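Local coordinates for COBE (Pseudomonas aeruginosa, PDB 2W6K), which is a protein of the cobalamin (vitamin B12) biosynthetic pathway, related to the C-terminal part of CbiG, at residues 9-21 and 44-56. Residues are numbered along the deposited sequence; the frame is centred on the assembly and turned at random.
Sequences PSLLIAGIGCRRG and ELDALASIDGKRD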
ATOM      1  N   PRO A   9     -12.875   6.107 -10.337  1.00 39.60           N
ATOM      2  CA  PRO A   9     -12.337   4.784 -10.136  1.00 38.39           C
ATOM      3  C   PRO A   9     -11.977   4.818  -8.645  1.00 36.83           C
ATOM      4  O   PRO A   9     -10.960   5.396  -8.267  1.00 37.58           O
ATOM      5  CB  PRO A   9     -11.081   4.773 -11.018  1.00 38.61           C
ATOM      6  CG  PRO A   9     -11.279   5.910 -11.995  1.00 39.00           C
ATOM      7  CD  PRO A   9     -11.995   6.936 -11.180  1.00 39.93           C
ATOM      8  N   SER A  10     -12.861   4.284  -7.809  1.00 34.56           N
ATOM      9  CA  SER A  10     -12.694   4.351  -6.357  1.00 32.07           C
ATOM     10  C   SER A  10     -11.601   3.399  -5.901  1.00 29.86           C
ATOM     11  O   SER A  10     -11.868   2.399  -5.222  1.00 30.27           O
ATOM     12  CB  SER A  10     -14.001   3.985  -5.665  1.00 32.73           C
ATOM     13  OG  SER A  10     -14.461   2.735  -6.150  1.00 34.65           O
ATOM     14  N   LEU A  11     -10.360   3.707  -6.233  1.00 25.86           N
ATOM     15  CA  LEU A  11      -9.345   2.713  -5.974  1.00 22.45           C
ATOM     16  C   LEU A  11      -8.833   2.703  -4.552  1.00 18.70           C
ATOM     17  O   LEU A  11      -8.735   3.737  -3.891  1.00 18.18           O
ATOM     18  CB  LEU A  11      -8.223   2.730  -7.000  1.00 24.22           C
ATOM     19  CG  LEU A  11      -7.311   3.871  -7.336  1.00 26.74           C
ATOM     20  CD1 LEU A  11      -6.074   3.811  -6.476  1.00 27.54           C
ATOM     21  CD2 LEU A  11      -6.956   3.682  -8.791  1.00 29.77           C
ATOM     22  N   LEU A  12      -8.517   1.503  -4.096  1.00 14.86           N
ATOM     23  CA  LEU A  12      -8.057   1.310  -2.740  1.00 11.31           C
ATOM     24  C   LEU A  12      -6.816   0.439  -2.834  1.00 11.25           C
ATOM     25  O   LEU A  12      -6.867  -0.684  -3.377  1.00 10.19           O
ATOM     26  CB  LEU A  12      -9.132   0.586  -1.956  1.00 11.46           C
ATOM     27  CG  LEU A  12      -8.733   0.244  -0.515  1.00  9.54           C
ATOM     28  CD1 LEU A  12      -8.532   1.506   0.341  1.00 12.07           C
ATOM     29  CD2 LEU A  12      -9.814  -0.678   0.065  1.00 11.77           C
ATOM     30  N   ILE A  13      -5.711   0.957  -2.302  1.00  9.93           N
ATOM     31  CA  ILE A  13      -4.420   0.292  -2.402  1.00  9.31           C
ATOM     32  C   ILE A  13      -3.907  -0.041  -1.017  1.00  9.18           C
ATOM     33  O   ILE A  13      -3.983   0.803  -0.135  1.00  9.17           O
ATOM     34  CB  ILE A  13      -3.377   1.198  -3.062  1.00  9.20           C
ATOM     35  CG1 ILE A  13      -3.813   1.640  -4.483  1.00 10.34           C
ATOM     36  CG2 ILE A  13      -1.994   0.530  -3.109  1.00  9.11           C
ATOM     37  CD1 ILE A  13      -4.054   0.470  -5.435  1.00 11.67           C
ATOM     38  N   ALA A  14      -3.347  -1.233  -0.857  1.00  8.28           N
ATOM     39  CA  ALA A  14      -2.680  -1.563   0.424  1.00  7.81           C
ATOM     40  C   ALA A  14      -1.184  -1.604   0.196  1.00  8.13           C
ATOM     41  O   ALA A  14      -0.737  -2.387  -0.631  1.00  8.31           O
ATOM     42  CB  ALA A  14      -3.149  -2.898   0.942  1.00  8.48           C
ATOM     43  N   GLY A  15      -0.420  -0.797   0.951  1.00  6.70           N
ATOM     44  CA  GLY A  15       1.034  -0.813   0.897  1.00  7.34           C
ATOM     45  C   GLY A  15       1.538  -1.685   2.030  1.00  6.84           C
ATOM     46  O   GLY A  15       0.958  -1.684   3.130  1.00  8.31           O
ATOM     47  N   ILE A  16       2.572  -2.477   1.760  1.00  6.39           N
ATOM     48  CA  ILE A  16       3.026  -3.465   2.754  1.00  7.71           C
ATOM     49  C   ILE A  16       4.541  -3.435   2.852  1.00  9.13           C
ATOM     50  O   ILE A  16       5.220  -3.443   1.832  1.00  8.63           O
ATOM     51  CB  ILE A  16       2.587  -4.908   2.355  1.00  8.52           C
ATOM     52  CG1 ILE A  16       1.058  -4.995   2.265  1.00  7.52           C
ATOM     53  CG2 ILE A  16       3.179  -5.957   3.384  1.00  8.68           C
ATOM     54  CD1 ILE A  16       0.463  -6.399   1.884  1.00 10.73           C
ATOM     55  N   GLY A  17       5.054  -3.443   4.088  1.00  9.99           N
ATOM     56  CA  GLY A  17       6.490  -3.572   4.366  1.00 11.78           C
ATOM     57  C   GLY A  17       6.598  -4.643   5.426  1.00 12.88           C
ATOM     58  O   GLY A  17       5.753  -4.698   6.336  1.00 12.61           O
ATOM     59  N   CYS A  18       7.557  -5.563   5.292  1.00 13.04           N
ATOM     60  CA  CYS A  18       7.585  -6.700   6.223  1.00 15.31           C
ATOM     61  C   CYS A  18       8.979  -7.289   6.355  1.00 16.34           C
ATOM     62  O   CYS A  18       9.824  -7.063   5.482  1.00 17.03           O
ATOM     63  CB  CYS A  18       6.564  -7.780   5.822  1.00 13.93           C
ATOM     64  SG  CYS A  18       6.899  -8.589   4.221  1.00 16.67           S
ATOM     65  N   ARG A  19       9.195  -8.013   7.453  1.00 18.25           N
ATOM     66  CA  ARG A  19      10.429  -8.753   7.698  1.00 19.07           C
ATOM     67  C   ARG A  19      10.572  -9.913   6.721  1.00 19.02           C
ATOM     68  O   ARG A  19       9.579 -10.433   6.207  1.00 19.14           O
ATOM     69  CB  ARG A  19      10.474  -9.280   9.148  1.00 18.91           C
ATOM     70  CG  ARG A  19      10.331  -8.193  10.218  1.00 21.49           C
ATOM     71  CD  ARG A  19      11.596  -7.341  10.302  1.00 27.03           C
ATOM     72  NE  ARG A  19      11.687  -6.581  11.555  1.00 29.98           N
ATOM     73  CZ  ARG A  19      12.815  -6.067  12.041  1.00 31.23           C
ATOM     74  NH1 ARG A  19      13.970  -6.230  11.401  1.00 32.70           N
ATOM     75  NH2 ARG A  19      12.790  -5.388  13.177  1.00 31.09           N
ATOM     76  N   ARG A  20      11.824 -10.288   6.450  1.00 18.92           N
ATOM     77  CA  ARG A  20      12.154 -11.459   5.664  1.00 18.32           C
ATOM     78  C   ARG A  20      11.406 -12.689   6.179  1.00 17.19           C
ATOM     79  O   ARG A  20      11.336 -12.939   7.401  1.00 17.79           O
ATOM     80  CB  ARG A  20      13.673 -11.678   5.693  1.00 18.99           C
ATOM     81  CG  ARG A  20      14.233 -12.535   4.606  1.00 21.41           C
ATOM     82  CD  ARG A  20      15.724 -12.194   4.428  1.00 25.27           C
ATOM     83  NE  ARG A  20      16.104 -12.069   3.018  0.70 28.72           N
ATOM     84  CZ  ARG A  20      16.800 -11.064   2.487  0.70 28.40           C
ATOM     85  NH1 ARG A  20      17.226 -10.049   3.231  0.70 29.88           N
ATOM     86  NH2 ARG A  20      17.072 -11.079   1.189  0.70 30.46           N
ATOM     87  N   GLY A  21      10.817 -13.443   5.256  1.00 15.48           N
ATOM     88  CA  GLY A  21      10.132 -14.682   5.599  1.00 15.31           C
ATOM     89  C   GLY A  21       8.690 -14.561   6.075  1.00 16.18           C
ATOM     90  O   GLY A  21       8.067 -15.581   6.393  1.00 16.31           O
ATOM     91  N   GLU A  44     -12.798  -5.056  -1.704  1.00 14.42           N
ATOM     92  CA  GLU A  44     -12.657  -3.712  -2.223  1.00 14.41           C
ATOM     93  C   GLU A  44     -11.243  -3.348  -2.660  1.00 13.55           C
ATOM     94  O   GLU A  44     -11.046  -2.372  -3.377  1.00 15.05           O
ATOM     95  CB  GLU A  44     -13.112  -2.703  -1.173  1.00 14.39           C
ATOM     96  CG  GLU A  44     -14.579  -2.803  -0.870  1.00 17.32           C
ATOM     97  CD  GLU A  44     -14.973  -1.732   0.089  1.00 19.95           C
ATOM     98  OE1 GLU A  44     -15.124  -2.038   1.289  1.00 20.67           O
ATOM     99  OE2 GLU A  44     -15.082  -0.590  -0.379  1.00 24.06           O
ATOM    100  N   LEU A  45     -10.252  -4.095  -2.185  1.00 13.99           N
ATOM    101  CA  LEU A  45      -8.871  -3.821  -2.586  1.00 14.53           C
ATOM    102  C   LEU A  45      -8.671  -3.974  -4.072  1.00 14.22           C
ATOM    103  O   LEU A  45      -9.090  -4.976  -4.643  1.00 14.50           O
ATOM    104  CB  LEU A  45      -7.936  -4.845  -1.947  1.00 14.69           C
ATOM    105  CG  LEU A  45      -7.260  -4.624  -0.624  1.00 18.09           C
ATOM    106  CD1 LEU A  45      -6.136  -5.650  -0.550  1.00 18.13           C
ATOM    107  CD2 LEU A  45      -6.714  -3.196  -0.499  1.00 15.86           C
ATOM    108  N   ASP A  46      -7.964  -3.031  -4.678  1.00 13.67           N
ATOM    109  CA  ASP A  46      -7.564  -3.115  -6.076  1.00 14.03           C
ATOM    110  C   ASP A  46      -6.174  -3.715  -6.302  1.00 12.98           C
ATOM    111  O   ASP A  46      -5.961  -4.416  -7.290  1.00 13.86           O
ATOM    112  CB  ASP A  46      -7.666  -1.760  -6.727  1.00 14.77           C
ATOM    113  CG  ASP A  46      -9.095  -1.276  -6.789  1.00 17.56           C
ATOM    114  OD1 ASP A  46      -9.860  -1.802  -7.629  1.00 21.76           O
ATOM    115  OD2 ASP A  46      -9.457  -0.399  -5.993  1.00 18.17           O
ATOM    116  N   ALA A  47      -5.218  -3.429  -5.418  1.00 11.09           N
ATOM    117  CA  ALA A  47      -3.845  -3.903  -5.642  1.00 10.47           C
ATOM    118  C   ALA A  47      -3.049  -3.817  -4.359  1.00  9.40           C
ATOM    119  O   ALA A  47      -3.441  -3.095  -3.439  1.00 11.18           O
ATOM    120  CB  ALA A  47      -3.176  -3.049  -6.678  1.00 10.81           C
ATOM    121  N   LEU A  48      -1.906  -4.502  -4.342  1.00  8.30           N
ATOM    122  CA  LEU A  48      -0.984  -4.387  -3.224  1.00  7.36           C
ATOM    123  C   LEU A  48       0.255  -3.666  -3.754  1.00  7.65           C
ATOM    124  O   LEU A  48       0.549  -3.728  -4.958  1.00  7.18           O
ATOM    125  CB  LEU A  48      -0.540  -5.754  -2.723  1.00  8.73           C
ATOM    126  CG  LEU A  48      -1.616  -6.783  -2.347  1.00  8.62           C
ATOM    127  CD1 LEU A  48      -0.918  -8.055  -2.104  1.00 12.12           C
ATOM    128  CD2 LEU A  48      -2.355  -6.288  -1.089  1.00 11.23           C
ATOM    129  N   ALA A  49       0.961  -2.959  -2.874  1.00  7.47           N
ATOM    130  CA  ALA A  49       2.171  -2.237  -3.294  1.00  7.29           C
ATOM    131  C   ALA A  49       3.268  -2.437  -2.282  1.00  8.02           C
ATOM    132  O   ALA A  49       2.996  -2.501  -1.099  1.00  8.31           O
ATOM    133  CB  ALA A  49       1.897  -0.741  -3.439  1.00  8.98           C
ATOM    134  N   SER A  50       4.510  -2.528  -2.763  1.00  8.26           N
ATOM    135  CA  SER A  50       5.656  -2.552  -1.856  1.00  7.05           C
ATOM    136  C   SER A  50       6.866  -1.994  -2.570  1.00  7.59           C
ATOM    137  O   SER A  50       6.763  -1.428  -3.636  1.00  8.52           O
ATOM    138  CB  SER A  50       5.929  -3.974  -1.307  1.00  7.10           C
ATOM    139  OG  SER A  50       6.839  -3.936  -0.215  1.00  9.70           O
ATOM    140  N   ILE A  51       7.999  -2.079  -1.907  1.00  8.13           N
ATOM    141  CA  ILE A  51       9.236  -1.567  -2.502  1.00  9.67           C
ATOM    142  C   ILE A  51       9.971  -2.646  -3.291  1.00 10.59           C
ATOM    143  O   ILE A  51       9.982  -3.820  -2.923  1.00 11.32           O
ATOM    144  CB  ILE A  51      10.142  -0.943  -1.416  1.00  8.75           C
ATOM    145  CG1 ILE A  51      11.263  -0.113  -2.060  1.00 10.25           C
ATOM    146  CG2 ILE A  51      10.692  -1.983  -0.499  1.00  9.64           C
ATOM    147  CD1 ILE A  51      11.940   0.845  -1.038  1.00 10.52           C
ATOM    148  N   ASP A  52      10.607  -2.230  -4.384  1.00 12.90           N
ATOM    149  CA  ASP A  52      11.358  -3.138  -5.191  1.00 15.41           C
ATOM    150  C   ASP A  52      12.743  -3.172  -4.607  1.00 17.72           C
ATOM    151  O   ASP A  52      13.191  -2.204  -3.969  1.00 17.38           O
ATOM    152  CB  ASP A  52      11.411  -2.693  -6.662  1.00 16.65           C
ATOM    153  CG  ASP A  52      11.625  -3.859  -7.599  1.00 18.87           C
ATOM    154  OD1 ASP A  52      11.734  -5.019  -7.123  1.00 20.00           O
ATOM    155  OD2 ASP A  52      11.672  -3.631  -8.810  1.00 21.20           O
ATOM    156  N   GLY A  53      13.423  -4.291  -4.806  1.00 19.69           N
ATOM    157  CA  GLY A  53      14.812  -4.378  -4.348  1.00 22.29           C
ATOM    158  C   GLY A  53      15.293  -5.768  -4.614  1.00 23.78           C
ATOM    159  O   GLY A  53      14.699  -6.492  -5.414  1.00 23.98           O
ATOM    160  N   LYS A  54      16.373  -6.159  -3.958  1.00 25.92           N
ATOM    161  CA  LYS A  54      16.930  -7.443  -4.345  1.00 28.18           C
ATOM    162  C   LYS A  54      16.425  -8.697  -3.625  1.00 28.32           C
ATOM    163  O   LYS A  54      16.487  -9.790  -4.200  1.00 29.09           O
ATOM    164  CB  LYS A  54      18.430  -7.372  -4.626  1.00 28.72           C
ATOM    165  CG  LYS A  54      18.621  -7.036  -6.112  1.00 31.35           C
ATOM    166  CD  LYS A  54      20.040  -7.163  -6.592  1.00 35.05           C
ATOM    167  CE  LYS A  54      20.599  -5.808  -6.964  1.00 36.01           C
ATOM    168  NZ  LYS A  54      21.987  -5.976  -7.467  1.00 37.26           N
ATOM    169  N   ARG A  55      15.841  -8.528  -2.436  1.00 28.50           N
ATOM    170  CA  ARG A  55      15.202  -9.655  -1.725  1.00 28.35           C
ATOM    171  C   ARG A  55      14.051 -10.280  -2.536  1.00 28.00           C
ATOM    172  O   ARG A  55      13.263  -9.567  -3.161  1.00 28.39           O
ATOM    173  CB  ARG A  55      14.699  -9.223  -0.338  1.00 28.76           C
ATOM    174  CG  ARG A  55      13.616  -8.157  -0.356  1.00 29.75           C
ATOM    175  CD  ARG A  55      12.382  -8.603   0.423  1.00 30.89           C
ATOM    176  NE  ARG A  55      12.537  -8.474   1.861  1.00 28.22           N
ATOM    177  CZ  ARG A  55      11.564  -8.158   2.716  1.00 25.00           C
ATOM    178  NH1 ARG A  55      10.314  -7.929   2.304  1.00 25.23           N
ATOM    179  NH2 ARG A  55      11.855  -8.071   4.003  1.00 23.80           N
ATOM    180  N   ASP A  56      13.950 -11.608  -2.514  1.00 27.03           N
ATOM    181  CA  ASP A  56      12.826 -12.294  -3.146  1.00 25.92           C
ATOM    182  C   ASP A  56      11.587 -12.036  -2.299  1.00 24.01           C
ATOM    183  O   ASP A  56      11.694 -11.868  -1.092  1.00 22.98           O
ATOM    184  CB  ASP A  56      13.082 -13.798  -3.204  1.00 27.06           C
ATOM    185  CG  ASP A  56      12.267 -14.493  -4.288  0.70 28.07           C
ATOM    186  OD1 ASP A  56      11.490 -13.816  -4.996  0.70 29.99           O
ATOM    187  OD2 ASP A  56      12.415 -15.726  -4.446  0.70 30.98           O
TER
HETATM  188  O   HOH W   1     -12.158  -0.210  -4.550  1.00 30.80           O
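Leu12 has both backbone polar atoms engaged by Asp46: the carboxylate OD2 accepts from Leu12 N at 2.8 Å through its anti lone pair, while Asp46 N donates to Leu12 O. With chi1 at -65°, CG of Asp46 stands beside its own backbone N, which lets the carboxylate and the N-H both face Leu12. The carboxylate here takes the place of a strand carbonyl. Just before, a water lies within hydrogen-bonding distance of both Ser10 O and Glu44 O. Ile13 lays CD1 3.8 Å from Ala47 CB and CG2 4.1 Å from Ala49 CB. From Ala14 the pairing is parallel, the strand directions 35° apart: Ala14 N donates to Ala47 O at 3.2 Å, Ala49 N to Ala14 O, and Ile16 N to Ala49 O. Leu48 CD2 touches both Ala14 CB (4.0 Å) and Ile16 CD1 (4.1 Å). Ser50 OG, anti to its backbone N (chi1 -167°), donates to Ile16 O at 2.7 Å. Beyond the strands, Arg55 NH2 lies 2.7 Å from Cys18 O, which sits near the guanidinium plane; a weak second bond comes from NH1, which also salt-bridges Glu57. Helix 24-37 makes this a beta-alpha-beta crossover, packing on Leu12, Ala14 and Ile16, with helix 58-67 beside it on Ile16 and Leu48; helix 102-115 covers Ile13 and Ala49, and strands 131-138 and 71-74 flank the pair.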